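Local coordinates for protein vibralactone Cyclase (Boreostereum vibrans, PDB 6KD0) that catalyses, as an alpha/beta-hydrolase-fold enzyme, the cyclization that forms the fused bicyclic beta-lactone of vibralactone, at residues H79-Y83 and Y111-D115; Y95-V101 and Q126-I132; F171-S177 and T202-Y208. One frame throughout, in Å; residues are numbered along the deposited sequence.

Interaction 1: H79-Y83 and Y111-D115; sequences HVRTY and YEMDD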
loop_
_atom_site.group_PDB
_atom_site.type_symbol
_atom_site.label_atom_id
_atom_site.label_comp_id
_atom_site.label_asym_id
_atom_site.label_seq_id
_atom_site.Cartn_x
_atom_site.Cartn_y
_atom_site.Cartn_z
ATOM N N HIS A 79 8.034 11.990 10.782
ATOM C CA HIS A 79 7.991 12.863 9.616
ATOM C C HIS A 79 6.779 12.549 8.742
ATOM O O HIS A 79 6.477 11.379 8.471
ATOM C CB HIS A 79 9.277 12.716 8.803
ATOM C CG HIS A 79 9.217 13.376 7.460
ATOM N ND1 HIS A 79 9.511 12.710 6.290
ATOM C CD2 HIS A 79 8.881 14.638 7.102
ATOM C CE1 HIS A 79 9.375 13.541 5.269
ATOM N NE2 HIS A 79 8.983 14.715 5.734
ATOM N N VAL A 80 6.102 13.601 8.292
ATOM C CA VAL A 80 4.942 13.520 7.420
ATOM C C VAL A 80 5.186 14.482 6.265
ATOM O O VAL A 80 5.624 15.613 6.484
ATOM C CB VAL A 80 3.655 13.916 8.185
ATOM C CG1 VAL A 80 2.500 14.052 7.239
ATOM C CG2 VAL A 80 3.346 12.911 9.292
ATOM N N ARG A 81 4.924 14.049 5.039
ATOM C CA ARG A 81 4.994 14.955 3.903
ATOM C C ARG A 81 3.622 15.075 3.260
ATOM O O ARG A 81 2.928 14.069 3.059
ATOM C CB ARG A 81 6.025 14.483 2.878
ATOM C CG ARG A 81 5.965 15.247 1.549
ATOM C CD ARG A 81 7.233 15.010 0.716
ATOM N NE ARG A 81 8.352 15.799 1.214
ATOM C CZ ARG A 81 9.477 16.024 0.546
ATOM N NH1 ARG A 81 9.655 15.517 -0.666
ATOM N NH2 ARG A 81 10.426 16.764 1.099
ATOM N N THR A 82 3.241 16.307 2.913
ATOM C CA THR A 82 1.987 16.592 2.237
ATOM C C THR A 82 2.286 17.185 0.866
ATOM O O THR A 82 3.257 17.938 0.689
ATOM C CB THR A 82 1.092 17.544 3.058
ATOM O OG1 THR A 82 1.725 18.828 3.182
ATOM C CG2 THR A 82 0.843 16.980 4.449
ATOM N N TYR A 83 1.432 16.827 -0.085
ATOM C CA TYR A 83 1.548 17.124 -1.504
ATOM C C TYR A 83 0.272 17.871 -1.860
ATOM O O TYR A 83 -0.817 17.280 -1.834
ATOM C CB TYR A 83 1.680 15.840 -2.340
ATOM C CG TYR A 83 2.839 14.941 -1.956
ATOM C CD1 TYR A 83 2.772 14.140 -0.812
ATOM C CD2 TYR A 83 3.993 14.883 -2.731
ATOM C CE1 TYR A 83 3.829 13.331 -0.448
ATOM C CE2 TYR A 83 5.061 14.066 -2.373
ATOM C CZ TYR A 83 4.966 13.293 -1.228
ATOM O OH TYR A 83 6.023 12.488 -0.854
ATOM N N TYR A 111 9.043 8.122 2.897
ATOM C CA TYR A 111 8.307 8.861 1.857
ATOM C C TYR A 111 9.029 8.900 0.497
ATOM O O TYR A 111 8.378 9.100 -0.549
ATOM C CB TYR A 111 8.049 10.288 2.348
ATOM C CG TYR A 111 9.329 11.100 2.274
ATOM C CD1 TYR A 111 10.312 10.959 3.250
ATOM C CD2 TYR A 111 9.586 11.956 1.202
ATOM C CE1 TYR A 111 11.527 11.673 3.171
ATOM C CE2 TYR A 111 10.780 12.671 1.118
ATOM C CZ TYR A 111 11.735 12.526 2.101
ATOM O OH TYR A 111 12.909 13.234 2.001
ATOM N N GLU A 112 10.356 8.701 0.470
ATOM C CA GLU A 112 11.082 8.824 -0.795
ATOM C C GLU A 112 10.567 7.843 -1.836
ATOM O O GLU A 112 10.472 8.192 -3.025
ATOM C CB GLU A 112 12.574 8.613 -0.577
ATOM C CG GLU A 112 13.234 9.742 0.163
ATOM C CD GLU A 112 14.670 9.428 0.499
ATOM O OE1 GLU A 112 15.463 9.278 -0.450
ATOM O OE2 GLU A 112 14.994 9.306 1.700
ATOM N N MET A 113 10.137 6.658 -1.384
ATOM C CA MET A 113 9.663 5.610 -2.282
ATOM C C MET A 113 8.610 6.117 -3.253
ATOM O O MET A 113 8.643 5.794 -4.448
ATOM C CB MET A 113 9.090 4.462 -1.469
ATOM C CG MET A 113 10.163 3.646 -0.768
ATOM S SD MET A 113 9.369 2.528 0.391
ATOM C CE MET A 113 10.491 1.133 0.345
ATOM N N ASP A 114 7.655 6.899 -2.761
ATOM C CA ASP A 114 6.529 7.245 -3.616
ATOM C C ASP A 114 6.485 8.734 -3.875
ATOM O O ASP A 114 5.490 9.236 -4.425
ATOM C CB ASP A 114 5.217 6.743 -3.004
ATOM C CG ASP A 114 5.283 5.266 -2.665
ATOM O OD1 ASP A 114 5.308 4.440 -3.611
ATOM O OD2 ASP A 114 5.343 4.927 -1.460
ATOM N N ASP A 115 7.564 9.441 -3.531
ATOM C CA ASP A 115 7.527 10.900 -3.585
ATOM C C ASP A 115 7.122 11.407 -4.972
ATOM O O ASP A 115 6.153 12.169 -5.114
ATOM C CB ASP A 115 8.891 11.444 -3.165
ATOM C CG ASP A 115 8.880 12.932 -2.919
ATOM O OD1 ASP A 115 8.173 13.390 -1.996
ATOM O OD2 ASP A 115 9.604 13.640 -3.642
HETATM O O HOH W 1 5.857 9.685 -0.576
#

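Interaction 2: Y95-V101 and Q126-I132; sequences YPLLYWV and QVCAVSI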
loop_
_atom_site.group_PDB
_atom_site.type_symbol
_atom_site.label_atom_id
_atom_site.label_comp_id
_atom_site.label_asym_id
_atom_site.label_seq_id
_atom_site.Cartn_x
_atom_site.Cartn_y
_atom_site.Cartn_z
ATOM N N TYR A 95 -9.164 20.563 -1.036
ATOM C CA TYR A 95 -9.177 19.396 -1.904
ATOM C C TYR A 95 -9.471 18.142 -1.100
ATOM O O TYR A 95 -9.297 18.131 0.123
ATOM C CB TYR A 95 -7.824 19.241 -2.611
ATOM C CG TYR A 95 -7.450 20.468 -3.389
ATOM C CD1 TYR A 95 -7.899 20.646 -4.691
ATOM C CD2 TYR A 95 -6.680 21.469 -2.810
ATOM C CE1 TYR A 95 -7.571 21.778 -5.412
ATOM C CE2 TYR A 95 -6.336 22.607 -3.527
ATOM C CZ TYR A 95 -6.782 22.754 -4.821
ATOM O OH TYR A 95 -6.432 23.894 -5.513
ATOM N N PRO A 96 -9.909 17.063 -1.759
ATOM C CA PRO A 96 -10.006 15.776 -1.060
ATOM C C PRO A 96 -8.642 15.331 -0.557
ATOM O O PRO A 96 -7.597 15.869 -0.948
ATOM C CB PRO A 96 -10.555 14.816 -2.121
ATOM C CG PRO A 96 -11.132 15.714 -3.216
ATOM C CD PRO A 96 -10.334 16.975 -3.172
ATOM N N LEU A 97 -8.666 14.325 0.324
ATOM C CA LEU A 97 -7.511 13.921 1.126
ATOM C C LEU A 97 -7.136 12.485 0.781
ATOM O O LEU A 97 -7.965 11.583 0.922
ATOM C CB LEU A 97 -7.849 14.020 2.619
ATOM C CG LEU A 97 -6.788 14.412 3.648
ATOM C CD1 LEU A 97 -7.070 13.797 5.023
ATOM C CD2 LEU A 97 -5.399 14.105 3.190
ATOM N N LEU A 98 -5.898 12.270 0.342
ATOM C CA LEU A 98 -5.360 10.938 0.093
ATOM C C LEU A 98 -4.243 10.655 1.093
ATOM O O LEU A 98 -3.265 11.404 1.155
ATOM C CB LEU A 98 -4.815 10.824 -1.332
ATOM C CG LEU A 98 -4.056 9.529 -1.643
ATOM C CD1 LEU A 98 -4.999 8.327 -1.704
ATOM C CD2 LEU A 98 -3.264 9.668 -2.942
ATOM N N TYR A 99 -4.369 9.573 1.855
ATOM C CA TYR A 99 -3.369 9.206 2.862
ATOM C C TYR A 99 -2.685 7.931 2.382
ATOM O O TYR A 99 -3.333 6.887 2.280
ATOM C CB TYR A 99 -4.033 9.011 4.222
ATOM C CG TYR A 99 -3.087 8.722 5.354
ATOM C CD1 TYR A 99 -2.458 9.771 6.020
ATOM C CD2 TYR A 99 -2.864 7.420 5.794
ATOM C CE1 TYR A 99 -1.601 9.548 7.068
ATOM C CE2 TYR A 99 -1.990 7.179 6.854
ATOM C CZ TYR A 99 -1.374 8.261 7.490
ATOM O OH TYR A 99 -0.527 8.070 8.553
ATOM N N TRP A 100 -1.389 8.018 2.087
ATOM C CA TRP A 100 -0.653 6.972 1.384
ATOM C C TRP A 100 0.353 6.314 2.319
ATOM O O TRP A 100 1.116 7.010 3.009
ATOM C CB TRP A 100 0.056 7.555 0.149
ATOM C CG TRP A 100 0.969 6.567 -0.472
ATOM C CD1 TRP A 100 2.282 6.336 -0.136
ATOM C CD2 TRP A 100 0.635 5.604 -1.479
ATOM N NE1 TRP A 100 2.784 5.308 -0.899
ATOM C CE2 TRP A 100 1.799 4.848 -1.735
ATOM C CE3 TRP A 100 -0.526 5.326 -2.213
ATOM C CZ2 TRP A 100 1.833 3.826 -2.686
ATOM C CZ3 TRP A 100 -0.489 4.301 -3.155
ATOM C CH2 TRP A 100 0.686 3.566 -3.377
ATOM N N VAL A 101 0.364 4.976 2.340
ATOM C CA VAL A 101 1.253 4.199 3.205
ATOM C C VAL A 101 2.212 3.386 2.340
ATOM O O VAL A 101 1.808 2.421 1.663
ATOM C CB VAL A 101 0.474 3.281 4.151
ATOM C CG1 VAL A 101 1.408 2.773 5.266
ATOM C CG2 VAL A 101 -0.720 4.018 4.711
ATOM N N GLN A 126 -6.104 16.363 -8.406
ATOM C CA GLN A 126 -6.440 17.507 -7.570
ATOM C C GLN A 126 -6.854 17.050 -6.168
ATOM O O GLN A 126 -7.961 17.310 -5.699
ATOM C CB GLN A 126 -7.526 18.353 -8.240
ATOM C CG GLN A 126 -7.050 18.991 -9.551
ATOM C CD GLN A 126 -5.967 20.034 -9.327
ATOM O OE1 GLN A 126 -6.233 21.111 -8.806
ATOM N NE2 GLN A 126 -4.734 19.702 -9.689
ATOM N N VAL A 127 -5.933 16.344 -5.502
ATOM C CA VAL A 127 -6.110 15.950 -4.110
ATOM C C VAL A 127 -4.824 16.283 -3.375
ATOM O O VAL A 127 -3.753 16.351 -3.974
ATOM C CB VAL A 127 -6.440 14.448 -3.940
ATOM C CG1 VAL A 127 -7.685 14.065 -4.749
ATOM C CG2 VAL A 127 -5.244 13.597 -4.343
ATOM N N CYS A 128 -4.944 16.508 -2.068
ATOM C CA CYS A 128 -3.792 16.610 -1.187
ATOM C C CYS A 128 -3.392 15.203 -0.764
ATOM O O CYS A 128 -4.220 14.455 -0.240
ATOM C CB CYS A 128 -4.104 17.452 0.049
ATOM S SG CYS A 128 -4.568 19.143 -0.354
ATOM N N ALA A 129 -2.140 14.845 -1.001
ATOM C CA ALA A 129 -1.625 13.544 -0.600
ATOM C C ALA A 129 -0.804 13.685 0.671
ATOM O O ALA A 129 -0.178 14.719 0.916
ATOM C CB ALA A 129 -0.772 12.917 -1.696
ATOM N N VAL A 130 -0.801 12.628 1.477
ATOM C CA VAL A 130 -0.026 12.579 2.711
ATOM C C VAL A 130 0.748 11.270 2.719
ATOM O O VAL A 130 0.182 10.217 2.404
ATOM C CB VAL A 130 -0.944 12.665 3.949
ATOM C CG1 VAL A 130 -0.116 12.714 5.219
ATOM C CG2 VAL A 130 -1.874 13.853 3.837
ATOM N N SER A 131 2.031 11.338 3.058
ATOM C CA SER A 131 2.917 10.180 3.144
ATOM C C SER A 131 3.657 10.242 4.474
ATOM O O SER A 131 4.106 11.317 4.876
ATOM C CB SER A 131 3.910 10.186 1.989
ATOM O OG SER A 131 4.601 8.945 1.914
ATOM N N ILE A 132 3.801 9.112 5.168
ATOM C CA ILE A 132 4.347 9.155 6.524
ATOM C C ILE A 132 5.473 8.140 6.710
ATOM O O ILE A 132 5.474 7.049 6.126
ATOM C CB ILE A 132 3.249 8.972 7.602
ATOM C CG1 ILE A 132 2.924 7.490 7.866
ATOM C CG2 ILE A 132 2.027 9.819 7.257
ATOM C CD1 ILE A 132 2.220 6.774 6.700
HETATM O O HOH W 2 -4.961 23.340 -7.783
HETATM O O HOH W 3 3.925 6.616 3.299
#

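Interaction 3: F171-S177 and T202-Y208; sequences FVIAGQS and TGQLVQY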
loop_
_atom_site.group_PDB
_atom_site.type_symbol
_atom_site.label_atom_id
_atom_site.label_comp_id
_atom_site.label_asym_id
_atom_site.label_seq_id
_atom_site.Cartn_x
_atom_site.Cartn_y
_atom_site.Cartn_z
ATOM N N PHE A 171 -11.841 11.114 1.394
ATOM C CA PHE A 171 -10.819 10.731 2.362
ATOM C C PHE A 171 -10.482 9.270 2.055
ATOM O O PHE A 171 -11.154 8.355 2.528
ATOM C CB PHE A 171 -11.321 10.942 3.788
ATOM C CG PHE A 171 -10.267 10.786 4.848
ATOM C CD1 PHE A 171 -8.924 10.720 4.525
ATOM C CD2 PHE A 171 -10.635 10.711 6.189
ATOM C CE1 PHE A 171 -7.971 10.568 5.527
ATOM C CE2 PHE A 171 -9.693 10.562 7.181
ATOM C CZ PHE A 171 -8.359 10.492 6.850
ATOM N N VAL A 172 -9.456 9.073 1.230
ATOM C CA VAL A 172 -9.083 7.759 0.718
ATOM C C VAL A 172 -7.773 7.331 1.364
ATOM O O VAL A 172 -6.789 8.083 1.345
ATOM C CB VAL A 172 -8.956 7.775 -0.819
ATOM C CG1 VAL A 172 -8.385 6.446 -1.322
ATOM C CG2 VAL A 172 -10.313 8.045 -1.448
ATOM N N ILE A 173 -7.739 6.121 1.913
ATOM C CA ILE A 173 -6.482 5.571 2.412
ATOM C C ILE A 173 -5.979 4.547 1.411
ATOM O O ILE A 173 -6.755 3.772 0.834
ATOM C CB ILE A 173 -6.629 4.963 3.819
ATOM C CG1 ILE A 173 -5.254 4.580 4.366
ATOM C CG2 ILE A 173 -7.568 3.744 3.798
ATOM C CD1 ILE A 173 -5.260 4.297 5.825
ATOM N N ALA A 174 -4.682 4.582 1.152
ATOM C CA ALA A 174 -4.105 3.739 0.125
ATOM C C ALA A 174 -2.767 3.249 0.641
ATOM O O ALA A 174 -2.087 3.970 1.366
ATOM C CB ALA A 174 -3.945 4.507 -1.198
ATOM N N GLY A 175 -2.406 2.019 0.306
ATOM C CA GLY A 175 -1.126 1.498 0.751
ATOM C C GLY A 175 -0.612 0.413 -0.169
ATOM O O GLY A 175 -1.382 -0.301 -0.822
ATOM N N GLN A 176 0.710 0.281 -0.188
ATOM C CA GLN A 176 1.414 -0.657 -1.056
ATOM C C GLN A 176 2.117 -1.717 -0.216
ATOM O O GLN A 176 2.917 -1.380 0.660
ATOM C CB GLN A 176 2.426 0.100 -1.915
ATOM C CG GLN A 176 3.196 -0.749 -2.881
ATOM C CD GLN A 176 4.149 0.102 -3.685
ATOM O OE1 GLN A 176 5.347 0.125 -3.414
ATOM N NE2 GLN A 176 3.616 0.844 -4.648
ATOM N N SER A 177 1.815 -2.989 -0.483
ATOM C CA SER A 177 2.493 -4.152 0.121
ATOM C C SER A 177 2.380 -4.046 1.638
ATOM O O SER A 177 1.247 -3.987 2.141
ATOM C CB SER A 177 3.912 -4.266 -0.433
ATOM O OG SER A 177 4.519 -5.461 0.069
ATOM N N THR A 202 -13.593 7.437 3.150
ATOM C CA THR A 202 -14.571 7.199 2.095
ATOM C C THR A 202 -14.104 6.173 1.066
ATOM O O THR A 202 -14.848 5.879 0.128
ATOM C CB THR A 202 -14.935 8.510 1.386
ATOM O OG1 THR A 202 -13.779 9.042 0.722
ATOM C CG2 THR A 202 -15.419 9.530 2.399
ATOM N N GLY A 203 -12.906 5.626 1.210
ATOM C CA GLY A 203 -12.431 4.653 0.252
ATOM C C GLY A 203 -11.070 4.136 0.658
ATOM O O GLY A 203 -10.364 4.745 1.469
ATOM N N GLN A 204 -10.714 3.000 0.076
ATOM C CA GLN A 204 -9.434 2.387 0.370
ATOM C C GLN A 204 -8.888 1.673 -0.854
ATOM O O GLN A 204 -9.608 0.921 -1.510
ATOM C CB GLN A 204 -9.552 1.390 1.520
ATOM C CG GLN A 204 -8.269 0.631 1.758
ATOM C CD GLN A 204 -8.237 0.045 3.138
ATOM O OE1 GLN A 204 -9.264 -0.405 3.644
ATOM N NE2 GLN A 204 -7.070 0.064 3.771
ATOM N N LEU A 205 -7.606 1.884 -1.138
ATOM C CA LEU A 205 -6.913 1.195 -2.218
ATOM C C LEU A 205 -5.731 0.458 -1.623
ATOM O O LEU A 205 -4.972 1.044 -0.846
ATOM C CB LEU A 205 -6.423 2.178 -3.288
ATOM C CG LEU A 205 -5.804 1.550 -4.545
ATOM C CD1 LEU A 205 -6.102 2.423 -5.756
ATOM C CD2 LEU A 205 -4.296 1.349 -4.406
ATOM N N VAL A 206 -5.557 -0.813 -1.987
ATOM C CA VAL A 206 -4.349 -1.517 -1.564
ATOM C C VAL A 206 -3.762 -2.288 -2.737
ATOM O O VAL A 206 -4.469 -2.722 -3.656
ATOM C CB VAL A 206 -4.586 -2.455 -0.350
ATOM C CG1 VAL A 206 -5.058 -1.659 0.857
ATOM C CG2 VAL A 206 -5.574 -3.538 -0.697
ATOM N N GLN A 207 -2.446 -2.455 -2.703
ATOM C CA GLN A 207 -1.739 -3.226 -3.716
ATOM C C GLN A 207 -1.029 -4.376 -3.021
ATOM O O GLN A 207 -0.175 -4.143 -2.161
ATOM C CB GLN A 207 -0.733 -2.356 -4.478
ATOM C CG GLN A 207 -1.303 -1.041 -5.014
ATOM C CD GLN A 207 -0.221 -0.056 -5.444
ATOM O OE1 GLN A 207 0.795 0.100 -4.766
ATOM N NE2 GLN A 207 -0.443 0.631 -6.566
ATOM N N TYR A 208 -1.381 -5.609 -3.404
ATOM C CA TYR A 208 -0.742 -6.867 -3.011
ATOM C C TYR A 208 -0.255 -6.885 -1.559
ATOM O O TYR A 208 0.928 -7.138 -1.325
ATOM C CB TYR A 208 0.412 -7.188 -3.995
ATOM C CG TYR A 208 1.320 -6.033 -4.438
ATOM C CD1 TYR A 208 2.359 -5.585 -3.636
ATOM C CD2 TYR A 208 1.153 -5.406 -5.681
ATOM C CE1 TYR A 208 3.196 -4.548 -4.028
ATOM C CE2 TYR A 208 1.984 -4.354 -6.078
ATOM C CZ TYR A 208 3.006 -3.936 -5.251
ATOM O OH TYR A 208 3.853 -2.895 -5.602
HETATM O O HOH W 4 6.083 -2.533 -3.404
#

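Interaction 1: H79-Y83 and Y111-D115
Asp115 OD1 receives two donors from the strand. Tyr83 OH gives it a hydrogen bond of 2.6 Å, arriving on the anti side and 18° out of the carboxylate plane, while Arg81 NH1 makes a salt bridge to the same Asp115 OD1 at 2.9 Å from above that plane. The guanidinium is met at its edge by this oxygen, and Tyr111 CE2 lies over one of its faces, 3.5 Å from Arg81 NH1. A bend at chi3 of Arg81 (-78°) turns the guanidinium onto its two partners. Next along the strand, the His79 ring presents its edge to the face of Tyr111 in an offset edge-to-face pair, planes at 82°, with His79 CE1 3.4 Å from Tyr111 CD1. Glu112 CG backs the opposite face of the Tyr111 ring. The contact thus fastens strand 76-85, near one margin of the alpha/beta-hydrolase sheet, to the loop that leads from strand 97-101 into helix 115-125, which Asp115 begins. A water donates to both Tyr83 OH (2.8 Å) and the backbone Tyr111 O (2.6 Å), joining the phenol to that loop a second time. Farther out, Asp68 of strand 64-73 accepts from His79 NE2 and pairs with Arg81 NE, and Asp133 accepts from His79 ND1, so acidic groups hold both imidazole nitrogens and probably favour its protonated form. Arg119 forms a salt bridge with Asp115 OD2.

Interaction 2: Y95-V101 and Q126-I132
Four backbone hydrogen bonds join strands 97-101 and 128-132 in parallel register. Leu98 N to Cys128 O is nearly straight (2.8 Å, 176°), and Trp100 N to Val130 O measures 2.7 Å; Pro96 O and Leu98 O accept from Cys128 N and Val130 N. At the C-terminal end a water donates to Trp100 O and accepts from Ser131 OG and Ile132 N, continuing the link as the strands diverge. Beyond the other end, a second water bridges Tyr95 OH and Gln126 OE1, whose side chains run alongside each other with ring and amide planes almost perpendicular; Gln126 NE2 is held by Asp123 O. On the face of Leu97, Tyr99 and Val130, Leu97 CD2 meets Val130 CG2 at 3.6 Å. With CG anti to the backbone N (chi1 -176°), the Tyr99 ring reaches across Ile132, its CD1 lying 3.8 Å from Val130 CG1 and its CE1 3.6 Å from Ile132 CG2. Replacing Tyr99 with an alanine would probably strip Val130 CG1 and Ile132 CG2 of their aromatic neighbour and leave a gap beside them. Helix 115-125 completes this beta-alpha-beta unit; strand 171-176 flanks strand 97-101, strand 76-85 flanks strand 128-132, and helix 321-338 packs against Leu98 and Trp100.

Interaction 3: F171-S177 and T202-Y208
The Tyr208 ring has Gln207 CB over one face, Ser177 CB at its edge, 3.7 Å from Tyr208 CE1, and a water in plane beside its hydroxyl. That water also donates to Gln176 OE1 at 2.8 Å. The amides of Gln176 and Gln207 are nearly coplanar, 19° apart: Gln176 NE2 donates to Gln207 OE1 (2.9 Å, 158°) within the plane of both groups, which fixes how each amide is turned. Gln176 reaches this bond with an extended chain, and its CG rests 3.5 Å from Tyr208 OH. Behind these groups the strands run parallel, laced by backbone bonds from Thr202 N to Phe171 O through to Ser177 N and Gln207 O (2.8 Å). At the N-terminal end Thr202 OG1, at chi1 64°, turns back to accept from Phe171 N at 2.9 Å. Ile173 CG2 lies alongside the extended Gln204, 3.7 Å from its NE2. Ser177 has a positive phi, as in the nucleophile elbow of alpha/beta hydrolases, which the Gly175-to-Gly179 GxSxG pattern fits, and its OG is hydrogen-bonded to His311 NE2, consistent with a Ser-His-Asp triad completed by Asp281. Tyr208 also meets the His311 ring, and helix 313-316 touches Gln176 and Gln207. Strand 97-101 borders strand 171-176 on the side away from strand 203-207, and helix 178-192, which follows the elbow, packs on Ile173, Gln204 and Val206.

Overall arrangement
All three interactions reach one mixed sheet, in which strands 76-85, 128-132, 97-101, 171-176 and 203-207 follow in that order. The centres of interactions 1 and 2 lie about 10 Å apart, those of 2 and 3 about 11 Å, and those of 1 and 3 about 15 Å. Along the chain the segments of interactions 1 and 2 alternate, because the loop 111-115 belongs to the crossover between strands 97-101 and 128-132; interaction 3 comes later. Tyr83 N probably bonds to Ala129 O, and Val101 N to Ala174 O, so sheet hydrogen bonding runs from the antiparallel margin to the strand that leads into the probable nucleophile, Ser177.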